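Local atomic coordinates of HNH homing endonuclease (Bacillus phage SPO1, PDB entry 1U3E), a protein that binds and cleaves DNA as an HNH homing endonuclease, probably serving intron homing, with a metal-binding HNH motif and a helix-turn-helix domain on the DNA. Residues Y13-T18 / A60-E65; K118-I123 / Y135-C140; I123-P128 / K164-R169. All blocks are in the same frame, centred on the assembly; numbering follows the deposited sequence.

From the N terminus, interaction 1 comes first: strand 13-16 of the NUMOD4 region meets residues 60-65, on helix 55-63 and the loop after it, closing a loop of 41 residues and joining the N-terminal sheet to the HNH part. The chain then runs through helices 93-103 and 109-118 to the DNA-binding C-terminal domain, the centre of interaction 2 lying about 54 Å from that of interaction 1. There, interaction 2 closes a hairpin between 118-123 and 135-140, while interaction 3, pairing 123-128 with 164-169, closes a larger loop of 35 residues that holds helices 138-145 and 149-157. These two cross along the chain, share Ile123, and both contribute pairs to the three-stranded sheet ordered 132-135, 123-126, 167-170.

Interaction 1: Y13-T18 / A60-E65. With EDO (1,2-ethanediol), chain P; nucleotides of chain A.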
loop_
_atom_site.group_PDB
_atom_site.type_symbol
_atom_site.label_atom_id
_atom_site.label_comp_id
_atom_site.label_asym_id
_atom_site.label_seq_id
_atom_site.Cartn_x
_atom_site.Cartn_y
_atom_site.Cartn_z
ATOM N N TYR D 13 -16.668 -21.890 -16.543
ATOM C CA TYR D 13 -15.247 -21.687 -16.784
ATOM C C TYR D 13 -14.406 -22.762 -16.120
ATOM O O TYR D 13 -14.884 -23.507 -15.260
ATOM C CB TYR D 13 -14.799 -20.341 -16.284
ATOM C CG TYR D 13 -15.539 -19.135 -16.791
ATOM C CD1 TYR D 13 -16.716 -18.711 -16.199
ATOM C CD2 TYR D 13 -15.027 -18.377 -17.840
ATOM C CE1 TYR D 13 -17.360 -17.546 -16.625
ATOM C CE2 TYR D 13 -15.670 -17.213 -18.274
ATOM C CZ TYR D 13 -16.830 -16.802 -17.654
ATOM O OH TYR D 13 -17.452 -15.647 -18.067
ATOM N N GLN D 14 -13.147 -22.774 -16.520
ATOM C CA GLN D 14 -12.194 -23.734 -15.977
ATOM C C GLN D 14 -10.819 -23.086 -15.930
ATOM O O GLN D 14 -10.544 -22.152 -16.675
ATOM C CB GLN D 14 -12.185 -25.008 -16.795
ATOM C CG GLN D 14 -13.594 -25.591 -16.918
ATOM C CD GLN D 14 -13.633 -26.810 -17.826
ATOM O OE1 GLN D 14 -13.369 -26.703 -19.019
ATOM N NE2 GLN D 14 -13.876 -27.930 -17.227
ATOM N N VAL D 15 -9.959 -23.622 -15.048
ATOM C CA VAL D 15 -8.629 -23.053 -14.881
ATOM C C VAL D 15 -7.537 -24.113 -14.980
ATOM O O VAL D 15 -7.758 -25.263 -14.631
ATOM C CB VAL D 15 -8.547 -22.328 -13.512
ATOM C CG1 VAL D 15 -9.141 -23.214 -12.419
ATOM C CG2 VAL D 15 -7.120 -21.952 -13.187
ATOM N N SER D 16 -6.356 -23.725 -15.446
ATOM C CA SER D 16 -5.255 -24.679 -15.546
ATOM C C SER D 16 -4.114 -24.233 -14.641
ATOM O O SER D 16 -3.951 -23.047 -14.368
ATOM C CB SER D 16 -4.744 -24.784 -16.982
ATOM O OG SER D 16 -3.939 -23.669 -17.308
ATOM N N ASN D 17 -3.320 -25.186 -14.178
ATOM C CA ASN D 17 -2.207 -24.870 -13.297
ATOM C C ASN D 17 -1.149 -23.982 -13.955
ATOM O O ASN D 17 -0.211 -23.528 -13.305
ATOM C CB ASN D 17 -1.561 -26.163 -12.807
ATOM C CG ASN D 17 -1.140 -27.056 -13.936
ATOM O OD1 ASN D 17 -0.424 -28.022 -13.732
ATOM N ND2 ASN D 17 -1.590 -26.742 -15.140
ATOM N N THR D 18 -1.296 -23.730 -15.246
ATOM C CA THR D 18 -0.325 -22.904 -15.940
ATOM C C THR D 18 -0.773 -21.460 -15.940
ATOM O O THR D 18 -0.022 -20.568 -16.327
ATOM C CB THR D 18 -0.150 -23.357 -17.380
ATOM O OG1 THR D 18 -1.375 -23.172 -18.082
ATOM C CG2 THR D 18 0.220 -24.813 -17.423
ATOM N N ALA D 60 -3.764 -20.538 -7.564
ATOM C CA ALA D 60 -3.471 -20.875 -6.186
ATOM C C ALA D 60 -4.675 -21.515 -5.480
ATOM O O ALA D 60 -4.538 -22.535 -4.802
ATOM C CB ALA D 60 -3.036 -19.633 -5.442
ATOM N N ILE D 61 -5.855 -20.929 -5.638
ATOM C CA ILE D 61 -7.035 -21.471 -4.987
ATOM C C ILE D 61 -7.336 -22.886 -5.422
ATOM O O ILE D 61 -7.815 -23.695 -4.634
ATOM C CB ILE D 61 -8.286 -20.599 -5.255
ATOM C CG1 ILE D 61 -8.247 -19.354 -4.368
ATOM C CG2 ILE D 61 -9.559 -21.395 -4.967
ATOM C CD1 ILE D 61 -9.346 -18.365 -4.645
ATOM N N HIS D 62 -7.046 -23.205 -6.672
ATOM C CA HIS D 62 -7.363 -24.536 -7.140
ATOM C C HIS D 62 -6.233 -25.561 -7.120
ATOM O O HIS D 62 -6.484 -26.755 -6.948
ATOM C CB HIS D 62 -7.993 -24.438 -8.532
ATOM C CG HIS D 62 -9.306 -23.710 -8.549
ATOM N ND1 HIS D 62 -9.397 -22.334 -8.537
ATOM C CD2 HIS D 62 -10.582 -24.170 -8.522
ATOM C CE1 HIS D 62 -10.669 -21.980 -8.501
ATOM N NE2 HIS D 62 -11.409 -23.076 -8.490
ATOM N N PHE D 63 -4.993 -25.108 -7.256
ATOM C CA PHE D 63 -3.875 -26.046 -7.270
ATOM C C PHE D 63 -2.819 -25.855 -6.186
ATOM O O PHE D 63 -1.708 -26.342 -6.335
ATOM C CB PHE D 63 -3.171 -26.011 -8.632
ATOM C CG PHE D 63 -4.103 -26.074 -9.806
ATOM C CD1 PHE D 63 -4.526 -24.915 -10.434
ATOM C CD2 PHE D 63 -4.557 -27.290 -10.284
ATOM C CE1 PHE D 63 -5.382 -24.963 -11.523
ATOM C CE2 PHE D 63 -5.418 -27.349 -11.375
ATOM C CZ PHE D 63 -5.829 -26.182 -11.993
ATOM N N CYS D 64 -3.147 -25.170 -5.095
ATOM C CA CYS D 64 -2.158 -24.945 -4.048
ATOM C C CYS D 64 -2.646 -25.145 -2.622
ATOM O O CYS D 64 -3.472 -24.376 -2.133
ATOM C CB CYS D 64 -1.591 -23.539 -4.178
ATOM S SG CYS D 64 -0.614 -23.278 -5.647
ATOM N N GLU D 65 -2.120 -26.161 -1.945
ATOM C CA GLU D 65 -2.506 -26.420 -0.562
ATOM C C GLU D 65 -2.029 -25.246 0.310
ATOM O O GLU D 65 -1.085 -24.528 -0.036
ATOM C CB GLU D 65 -1.871 -27.726 -0.051
ATOM C CG GLU D 65 -2.010 -28.935 -0.986
ATOM C CD GLU D 65 -3.444 -29.464 -1.118
ATOM O OE1 GLU D 65 -3.756 -30.100 -2.153
ATOM O OE2 GLU D 65 -4.255 -29.259 -0.185
HETATM C C1 EDO P . -6.373 -27.569 -2.794
HETATM O O1 EDO P . -5.783 -27.119 -4.033
HETATM C C2 EDO P . -7.623 -28.450 -3.100
HETATM O O2 EDO P . -8.611 -27.666 -3.852
ATOM P P DA A 7 -16.671 -14.509 -21.682
ATOM O OP1 DA A 7 -16.161 -15.890 -21.758
ATOM O OP2 DA A 7 -16.803 -13.847 -20.362
ATOM O "O5'" DA A 7 -15.757 -13.590 -22.601
ATOM C "C5'" DA A 7 -15.928 -13.620 -24.014
ATOM C "C4'" DA A 7 -15.040 -12.608 -24.697
ATOM O "O4'" DA A 7 -15.568 -11.271 -24.530
ATOM C "C3'" DA A 7 -13.642 -12.555 -24.088
ATOM O "O3'" DA A 7 -12.728 -12.143 -25.096
ATOM C "C2'" DA A 7 -13.780 -11.501 -23.005
ATOM C "C1'" DA A 7 -14.709 -10.511 -23.686
ATOM N N9 DA A 7 -15.531 -9.628 -22.856
ATOM C C8 DA A 7 -16.198 -9.901 -21.688
ATOM N N7 DA A 7 -16.881 -8.881 -21.219
ATOM C C5 DA A 7 -16.640 -7.863 -22.137
ATOM C C6 DA A 7 -17.085 -6.516 -22.219
ATOM N N6 DA A 7 -17.902 -5.943 -21.334
ATOM N N1 DA A 7 -16.654 -5.773 -23.262
ATOM C C2 DA A 7 -15.835 -6.344 -24.158
ATOM N N3 DA A 7 -15.353 -7.591 -24.193
ATOM C C4 DA A 7 -15.800 -8.307 -23.144
#
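The phenyl ring of Phe63 lies broadside to the backbone turn at Asn17. Asn17 CB sits over the ring, 3.9 Å from the centroid of Phe63 and 9° off the normal, a CH-pi contact, and Asn17 CA comes over the same face nearer the rim. The opposite face is backed by CB of His62, the preceding residue, while Val15 O meets the ring edge in plane, 3.4 Å from Phe63 CZ. The ring is thus held between side-chain carbon on both faces and a carbonyl oxygen at its rim. Val15 supplies a second contact by splitting its two methyls. With chi1 at 46°, CG1 falls between the backbone N and the carbonyl carbon and rests over one face of the His62 imidazole, 4.1 Å from its centroid. CG2, on the other branch, slides past Phe63, reaching CE1 at 3.9 Å. Ile61 CG2 covers the other face of His62, which is therefore sandwiched between aliphatic groups. This joins strand 13-16, in the antiparallel sheet of the NUMOD4 region, to helix 55-63 of the HNH region (His-Me finger clan), where a manganese ion is bound by Asp74 and Asn96. Trp90 of strand 88-91 touches Ile61 and, just beyond, Cys64. Hydrogen bonds of His62 ND1 with Leu58 O and of NE2 with Lys7 N probably fix the rotation of the imidazole. No hydrogen bond crosses between the segments; Ser16 OG and Thr18 OG1, 2.7 Å apart, are hydrogen-bonded to each other where the strand gives way to loop. At the far end of the strand, Tyr13 OH donates to phosphate oxygen OP2 of DA7 of chain A at 3.0 Å, and is also bonded to Phe45 N.

Interaction 2: K118-I123 / Y135-C140; sequences KNQKPI and YPSTKC. With SR (strontium ion), chain L; SR (strontium ion), chain M; nucleotides of chain A.
Ile123 and Tyr135 face each other as an antiparallel hydrogen-bonded pair, the last rung of the hairpin 123-135 in the helix-turn-helix domain, just before helix 138-145. Tyr135 N donates to Ile123 O at 2.9 Å, and Ile123 N returns a bond to Tyr135 O at 3.1 Å. Ile123 has more surface buried here than any other residue. With chi1 at 64°, its CG1 carries CD1 to 3.6 Å from Thr138 CA, while the separate CG2 branch touches Thr138 OG1; the two side chains meet at about a right angle. Tyr135 brings its CB up against Ile123 CG1 but sends its ring away, toward Ala141, Glu144 and Leu145. Pro136 works mainly through its carbonyl: the oxygen receives a CA-H...O contact from Pro122 CA at 3.2 Å, while its ring CB touches Gln120 OE1. The amide arm of Gln120 also runs alongside Ser137 CB. Next door, Ser137 CA points a C-H at Lys121 O. The turn presents the helix start to DNA: Thr138 N and Lys139 N bond OP1 and OP2 of DA23 of chain A, and Lys121 N adds a weak bond to OP1, so a helix N terminus and a loop amide share one phosphate. Lys118 O bridges two strontium ions, one of them also bound by Gln120 O. Ser137 OG caps the helix, accepting from Cys140 N at 2.9 Å.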
loop_
_atom_site.group_PDB
_atom_site.type_symbol
_atom_site.label_atom_id
_atom_site.label_comp_id
_atom_site.label_asym_id
_atom_site.label_seq_id
_atom_site.Cartn_x
_atom_site.Cartn_y
_atom_site.Cartn_z
ATOM N N LYS D 118 7.096 16.929 4.671
ATOM C CA LYS D 118 5.662 16.962 4.863
ATOM C C LYS D 118 5.150 16.929 6.288
ATOM O O LYS D 118 3.952 17.134 6.488
ATOM C CB LYS D 118 5.053 15.770 4.108
ATOM C CG LYS D 118 4.838 16.021 2.631
ATOM C CD LYS D 118 3.722 15.136 2.123
ATOM C CE LYS D 118 3.457 15.392 0.663
ATOM N NZ LYS D 118 2.405 14.482 0.123
ATOM N N ASN D 119 5.984 16.678 7.284
ATOM C CA ASN D 119 5.434 16.645 8.644
ATOM C C ASN D 119 5.547 17.999 9.314
ATOM O O ASN D 119 5.007 18.234 10.396
ATOM C CB ASN D 119 6.126 15.571 9.482
ATOM C CG ASN D 119 5.742 14.176 9.052
ATOM O OD1 ASN D 119 4.565 13.873 8.867
ATOM N ND2 ASN D 119 6.730 13.317 8.894
ATOM N N GLN D 120 6.247 18.892 8.631
ATOM C CA GLN D 120 6.450 20.220 9.134
ATOM C C GLN D 120 5.148 20.984 9.068
ATOM O O GLN D 120 4.429 20.942 8.069
ATOM C CB GLN D 120 7.513 20.945 8.312
ATOM C CG GLN D 120 8.872 20.305 8.351
ATOM C CD GLN D 120 9.906 21.128 7.607
ATOM O OE1 GLN D 120 10.300 22.203 8.052
ATOM N NE2 GLN D 120 10.344 20.628 6.457
ATOM N N LYS D 121 4.851 21.672 10.159
ATOM C CA LYS D 121 3.667 22.486 10.246
ATOM C C LYS D 121 4.198 23.889 10.436
ATOM O O LYS D 121 4.937 24.145 11.386
ATOM C CB LYS D 121 2.823 22.082 11.451
ATOM C CG LYS D 121 2.160 20.729 11.326
ATOM C CD LYS D 121 1.699 20.250 12.673
ATOM C CE LYS D 121 0.858 19.004 12.581
ATOM N NZ LYS D 121 -0.522 19.316 12.143
ATOM N N PRO D 122 3.868 24.808 9.509
ATOM C CA PRO D 122 4.312 26.199 9.580
ATOM C C PRO D 122 3.673 26.853 10.784
ATOM O O PRO D 122 2.490 26.682 11.032
ATOM C CB PRO D 122 3.803 26.784 8.271
ATOM C CG PRO D 122 3.853 25.629 7.356
ATOM C CD PRO D 122 3.252 24.544 8.201
ATOM N N ILE D 123 4.463 27.602 11.531
ATOM C CA ILE D 123 3.969 28.261 12.724
ATOM C C ILE D 123 4.264 29.745 12.655
ATOM O O ILE D 123 5.085 30.192 11.855
ATOM C CB ILE D 123 4.673 27.720 13.964
ATOM C CG1 ILE D 123 6.157 28.072 13.879
ATOM C CG2 ILE D 123 4.490 26.209 14.062
ATOM C CD1 ILE D 123 6.923 27.755 15.108
ATOM N N TYR D 135 7.525 30.754 10.427
ATOM C CA TYR D 135 8.634 29.837 10.207
ATOM C C TYR D 135 8.087 28.566 9.605
ATOM O O TYR D 135 6.915 28.241 9.793
ATOM C CB TYR D 135 9.360 29.510 11.513
ATOM C CG TYR D 135 10.083 30.680 12.146
ATOM C CD1 TYR D 135 9.384 31.650 12.854
ATOM C CD2 TYR D 135 11.472 30.801 12.065
ATOM C CE1 TYR D 135 10.040 32.710 13.475
ATOM C CE2 TYR D 135 12.141 31.860 12.680
ATOM C CZ TYR D 135 11.413 32.810 13.390
ATOM O OH TYR D 135 12.045 33.847 14.042
ATOM N N PRO D 136 8.926 27.823 8.872
ATOM C CA PRO D 136 8.519 26.567 8.230
ATOM C C PRO D 136 8.074 25.464 9.201
ATOM O O PRO D 136 7.110 24.744 8.935
ATOM C CB PRO D 136 9.760 26.175 7.429
ATOM C CG PRO D 136 10.407 27.502 7.119
ATOM C CD PRO D 136 10.280 28.216 8.444
ATOM N N SER D 137 8.775 25.328 10.323
ATOM C CA SER D 137 8.436 24.306 11.315
ATOM C C SER D 137 8.716 24.787 12.731
ATOM O O SER D 137 9.430 25.760 12.926
ATOM C CB SER D 137 9.235 23.020 11.059
ATOM O OG SER D 137 10.634 23.243 11.118
ATOM N N THR D 138 8.141 24.117 13.721
ATOM C CA THR D 138 8.395 24.498 15.091
ATOM C C THR D 138 9.879 24.312 15.271
ATOM O O THR D 138 10.550 25.132 15.879
ATOM C CB THR D 138 7.688 23.583 16.091
ATOM O OG1 THR D 138 6.270 23.747 15.979
ATOM C CG2 THR D 138 8.129 23.922 17.503
ATOM N N LYS D 139 10.392 23.219 14.721
ATOM C CA LYS D 139 11.811 22.914 14.829
ATOM C C LYS D 139 12.672 24.053 14.329
ATOM O O LYS D 139 13.496 24.567 15.068
ATOM C CB LYS D 139 12.156 21.638 14.053
ATOM C CG LYS D 139 13.638 21.313 14.085
ATOM C CD LYS D 139 13.963 19.927 13.560
ATOM C CE LYS D 139 15.452 19.650 13.729
ATOM N NZ LYS D 139 15.871 18.283 13.339
ATOM N N CYS D 140 12.475 24.440 13.072
ATOM C CA CYS D 140 13.234 25.526 12.454
ATOM C C CYS D 140 13.264 26.772 13.336
ATOM O O CYS D 140 14.316 27.359 13.555
ATOM C CB CYS D 140 12.635 25.871 11.083
ATOM S SG CYS D 140 13.674 26.956 10.066
HETATM SR SR SR L . 2.644 19.586 6.053
HETATM SR SR SR M . 1.171 16.926 6.998
ATOM P P DA A 23 7.755 20.362 13.340
ATOM O OP1 DA A 23 6.891 21.438 12.813
ATOM O OP2 DA A 23 8.899 20.707 14.227
ATOM O "O5'" DA A 23 6.821 19.315 14.093
ATOM C "C5'" DA A 23 5.850 18.569 13.368
ATOM C "C4'" DA A 23 4.834 17.929 14.289
ATOM O "O4'" DA A 23 5.393 16.791 14.993
ATOM C "C3'" DA A 23 4.331 18.853 15.389
ATOM O "O3'" DA A 23 2.990 18.463 15.710
ATOM C "C2'" DA A 23 5.309 18.585 16.524
ATOM C "C1'" DA A 23 5.521 17.088 16.376
ATOM N N9 DA A 23 6.765 16.497 16.878
ATOM C C8 DA A 23 8.045 16.982 16.822
ATOM N N7 DA A 23 8.932 16.195 17.381
ATOM C C5 DA A 23 8.184 15.118 17.833
ATOM C C6 DA A 23 8.531 13.947 18.521
ATOM N N6 DA A 23 9.772 13.645 18.894
ATOM N N1 DA A 23 7.543 13.084 18.824
ATOM C C2 DA A 23 6.301 13.382 18.459
ATOM N N3 DA A 23 5.850 14.446 17.817
ATOM C C4 DA A 23 6.853 15.289 17.527
ATOM P P DA A 22 13.230 16.512 11.706
ATOM O OP1 DA A 22 14.042 17.459 10.904
ATOM O OP2 DA A 22 13.695 16.091 13.041
ATOM O "O5'" DA A 22 11.772 17.116 11.875
ATOM C "C5'" DA A 22 10.939 17.297 10.732
ATOM C "C4'" DA A 22 9.528 17.641 11.148
ATOM O "O4'" DA A 22 8.925 16.476 11.766
ATOM C "C3'" DA A 22 9.481 18.736 12.210
ATOM O "O3'" DA A 22 8.293 19.525 12.085
ATOM C "C2'" DA A 22 9.558 17.950 13.505
ATOM C "C1'" DA A 22 8.788 16.680 13.166
ATOM N N9 DA A 22 9.279 15.488 13.854
ATOM C C8 DA A 22 10.572 15.191 14.195
ATOM N N7 DA A 22 10.703 14.055 14.834
ATOM C C5 DA A 22 9.405 13.564 14.917
ATOM C C6 DA A 22 8.866 12.389 15.489
ATOM N N6 DA A 22 9.594 11.466 16.111
ATOM N N1 DA A 22 7.534 12.201 15.397
ATOM C C2 DA A 22 6.798 13.135 14.778
ATOM N N3 DA A 22 7.186 14.281 14.207
ATOM C C4 DA A 22 8.518 14.436 14.312
HETATM O O HOH W 1 -1.739 16.144 6.329
#

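Interaction 3: I123-P128 / K164-R169; sequences IIVISP and KGYTFR. With EDO (1,2-ethanediol), chain O; nucleotides of chain B.
Ile124 with Arg169 and Ile126 with Thr167 are hydrogen-bonded antiparallel pairs, flanking the non-hydrogen-bonded pair Val125 with Phe168; the N-to-C directions of the short strands 123-126 and 167-169 differ by 153°. Ile124 N reaches Arg169 O at 2.7 Å, Arg169 N answers to Ile124 O, and Ile126 N bonds Thr167 O at 3.2 Å; the return bond from Thr167 N is weak. Two CA-H...O contacts, from Phe168 CA to Ile124 O and Tyr166 CA to Ile126 O, supplement these bonds. Among apolar contacts, Val125 CG1, anti to the backbone N (chi1 -171°), reaches both rings, Tyr166 CD2 at 3.6 Å and Phe168 CE2 at 3.7 Å. On the opposite face of the sheet, Ile126 CB lies beside Thr167 CG2, whose OG1 is turned elsewhere, to Ile161 O. Pro128 CD lies 4.3 Å from Tyr166 CD2. Just before the strand, Lys164 holds the DNA instead: its N bonds OP2 of DG8 and its NZ bonds OP1 of DG9, both of chain B, and NZ also Gly146 O. Backbone bonding thus sets the register, while the Val125 and Phe168 face packs against helices 138-145 and 149-157.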
loop_
_atom_site.group_PDB
_atom_site.type_symbol
_atom_site.label_atom_id
_atom_site.label_comp_id
_atom_site.label_asym_id
_atom_site.label_seq_id
_atom_site.Cartn_x
_atom_site.Cartn_y
_atom_site.Cartn_z
ATOM N N ILE D 123 4.463 27.602 11.531
ATOM C CA ILE D 123 3.969 28.261 12.724
ATOM C C ILE D 123 4.264 29.745 12.655
ATOM O O ILE D 123 5.085 30.192 11.855
ATOM C CB ILE D 123 4.673 27.720 13.964
ATOM C CG1 ILE D 123 6.157 28.072 13.879
ATOM C CG2 ILE D 123 4.490 26.209 14.062
ATOM C CD1 ILE D 123 6.923 27.755 15.108
ATOM N N ILE D 124 3.602 30.510 13.507
ATOM C CA ILE D 124 3.829 31.942 13.560
ATOM C C ILE D 124 4.313 32.331 14.958
ATOM O O ILE D 124 3.692 31.998 15.966
ATOM C CB ILE D 124 2.544 32.711 13.194
ATOM C CG1 ILE D 124 2.265 32.553 11.703
ATOM C CG2 ILE D 124 2.690 34.172 13.511
ATOM C CD1 ILE D 124 0.941 33.121 11.285
ATOM N N VAL D 125 5.447 33.014 15.015
ATOM C CA VAL D 125 5.995 33.448 16.291
ATOM C C VAL D 125 5.589 34.893 16.574
ATOM O O VAL D 125 5.509 35.715 15.665
ATOM C CB VAL D 125 7.541 33.371 16.301
ATOM C CG1 VAL D 125 8.071 33.613 17.702
ATOM C CG2 VAL D 125 7.988 32.033 15.797
ATOM N N ILE D 126 5.316 35.190 17.839
ATOM C CA ILE D 126 4.970 36.543 18.228
ATOM C C ILE D 126 5.979 36.957 19.292
ATOM O O ILE D 126 6.063 36.335 20.344
ATOM C CB ILE D 126 3.538 36.641 18.808
ATOM C CG1 ILE D 126 2.505 36.405 17.718
ATOM C CG2 ILE D 126 3.304 38.019 19.400
ATOM C CD1 ILE D 126 2.423 35.003 17.298
ATOM N N SER D 127 6.758 37.994 19.000
ATOM C CA SER D 127 7.759 38.499 19.929
ATOM C C SER D 127 7.093 39.286 21.037
ATOM O O SER D 127 5.943 39.717 20.909
ATOM C CB SER D 127 8.743 39.424 19.215
ATOM O OG SER D 127 9.468 38.736 18.219
ATOM N N PRO D 128 7.810 39.488 22.149
ATOM C CA PRO D 128 7.262 40.241 23.276
ATOM C C PRO D 128 6.983 41.674 22.841
ATOM O O PRO D 128 6.113 42.341 23.396
ATOM C CB PRO D 128 8.373 40.156 24.312
ATOM C CG PRO D 128 9.019 38.832 23.997
ATOM C CD PRO D 128 9.106 38.886 22.505
ATOM N N LYS D 164 9.442 31.656 27.052
ATOM C CA LYS D 164 10.558 32.566 26.859
ATOM C C LYS D 164 10.094 33.897 26.280
ATOM O O LYS D 164 10.766 34.487 25.433
ATOM C CB LYS D 164 11.625 31.935 25.962
ATOM C CG LYS D 164 12.494 30.906 26.665
ATOM C CD LYS D 164 13.543 30.352 25.721
ATOM C CE LYS D 164 14.378 29.272 26.376
ATOM N NZ LYS D 164 15.109 28.448 25.374
ATOM N N GLY D 165 8.936 34.360 26.742
ATOM C CA GLY D 165 8.425 35.652 26.322
ATOM C C GLY D 165 7.631 35.626 25.005
ATOM O O GLY D 165 6.818 36.525 24.760
ATOM N N TYR D 166 7.868 34.624 24.170
ATOM C CA TYR D 166 7.143 34.541 22.916
ATOM C C TYR D 166 5.888 33.711 23.136
ATOM O O TYR D 166 5.691 33.154 24.210
ATOM C CB TYR D 166 7.983 33.891 21.806
ATOM C CG TYR D 166 9.398 34.368 21.628
ATOM C CD1 TYR D 166 10.415 34.002 22.506
ATOM C CD2 TYR D 166 9.752 35.156 20.546
ATOM C CE1 TYR D 166 11.734 34.381 22.285
ATOM C CE2 TYR D 166 11.079 35.546 20.316
ATOM C CZ TYR D 166 12.055 35.142 21.177
ATOM O OH TYR D 166 13.368 35.481 20.954
ATOM N N THR D 167 5.080 33.652 22.123
ATOM C CA THR D 167 3.865 32.871 22.093
ATOM C C THR D 167 3.806 32.317 20.679
ATOM O O THR D 167 4.487 32.835 19.797
ATOM C CB THR D 167 2.611 33.682 22.449
ATOM O OG1 THR D 167 1.587 32.815 22.955
ATOM C CG2 THR D 167 2.091 34.403 21.225
ATOM N N PHE D 168 3.018 31.283 20.442
ATOM C CA PHE D 168 2.978 30.688 19.129
ATOM C C PHE D 168 1.585 30.318 18.683
ATOM O O PHE D 168 0.728 30.028 19.515
ATOM C CB PHE D 168 3.932 29.496 19.093
ATOM C CG PHE D 168 5.252 29.798 19.753
ATOM C CD1 PHE D 168 5.366 29.722 21.140
ATOM C CD2 PHE D 168 6.362 30.204 19.012
ATOM C CE1 PHE D 168 6.567 30.042 21.757
ATOM C CE2 PHE D 168 7.558 30.523 19.614
ATOM C CZ PHE D 168 7.667 30.450 21.003
ATOM N N ARG D 169 1.365 30.328 17.372
ATOM C CA ARG D 169 0.078 29.991 16.787
ATOM C C ARG D 169 0.358 29.419 15.410
ATOM O O ARG D 169 1.241 29.903 14.715
ATOM C CB ARG D 169 -0.820 31.212 16.697
ATOM C CG ARG D 169 -1.016 31.966 17.991
ATOM C CD ARG D 169 -1.719 31.095 19.026
ATOM N NE ARG D 169 -0.989 31.077 20.295
ATOM C CZ ARG D 169 -1.298 31.816 21.357
ATOM N NH1 ARG D 169 -2.327 32.629 21.309
ATOM N NH2 ARG D 169 -0.569 31.752 22.465
HETATM C C1 EDO O . 2.583 42.019 23.896
HETATM O O1 EDO O . 3.728 42.895 23.674
HETATM C C2 EDO O . 2.245 41.228 22.607
HETATM O O2 EDO O . 1.914 42.165 21.546
ATOM P P DG B 8 10.591 30.595 30.635
ATOM O OP1 DG B 8 11.524 31.709 30.403
ATOM O OP2 DG B 8 9.428 30.421 29.741
ATOM O "O5'" DG B 8 11.425 29.246 30.651
ATOM C "C5'" DG B 8 12.480 29.097 31.585
ATOM C "C4'" DG B 8 13.216 27.796 31.387
ATOM O "O4'" DG B 8 12.499 26.714 32.039
ATOM C "C3'" DG B 8 13.295 27.397 29.912
ATOM O "O3'" DG B 8 14.490 26.629 29.714
ATOM C "C2'" DG B 8 12.047 26.550 29.739
ATOM C "C1'" DG B 8 12.027 25.816 31.066
ATOM N N9 DG B 8 10.785 25.192 31.513
ATOM C C8 DG B 8 9.505 25.603 31.250
ATOM N N7 DG B 8 8.599 24.762 31.671
ATOM C C5 DG B 8 9.326 23.745 32.273
ATOM C C6 DG B 8 8.885 22.542 32.894
ATOM O O6 DG B 8 7.729 22.127 33.041
ATOM N N1 DG B 8 9.947 21.792 33.368
ATOM C C2 DG B 8 11.264 22.147 33.273
ATOM N N2 DG B 8 12.138 21.281 33.816
ATOM N N3 DG B 8 11.695 23.264 32.694
ATOM C C4 DG B 8 10.674 24.008 32.214
ATOM P P DG B 9 14.938 26.158 28.241
ATOM O OP1 DG B 9 16.053 27.008 27.768
ATOM O OP2 DG B 9 13.736 25.981 27.392
ATOM O "O5'" DG B 9 15.521 24.721 28.547
ATOM C "C5'" DG B 9 14.808 23.886 29.424
ATOM C "C4'" DG B 9 15.656 22.730 29.883
ATOM O "O4'" DG B 9 14.785 21.940 30.713
ATOM C "C3'" DG B 9 16.138 21.793 28.786
ATOM O "O3'" DG B 9 17.343 21.125 29.198
ATOM C "C2'" DG B 9 14.963 20.848 28.630
ATOM C "C1'" DG B 9 14.366 20.773 30.030
ATOM N N9 DG B 9 12.909 20.811 30.003
ATOM C C8 DG B 9 12.134 21.807 29.464
ATOM N N7 DG B 9 10.856 21.578 29.575
ATOM C C5 DG B 9 10.783 20.355 30.227
ATOM C C6 DG B 9 9.655 19.593 30.615
ATOM O O6 DG B 9 8.453 19.847 30.448
ATOM N N1 DG B 9 10.033 18.416 31.252
ATOM C C2 DG B 9 11.323 18.019 31.480
ATOM N N2 DG B 9 11.466 16.840 32.107
ATOM N N3 DG B 9 12.386 18.719 31.119
ATOM C C4 DG B 9 12.043 19.870 30.502
#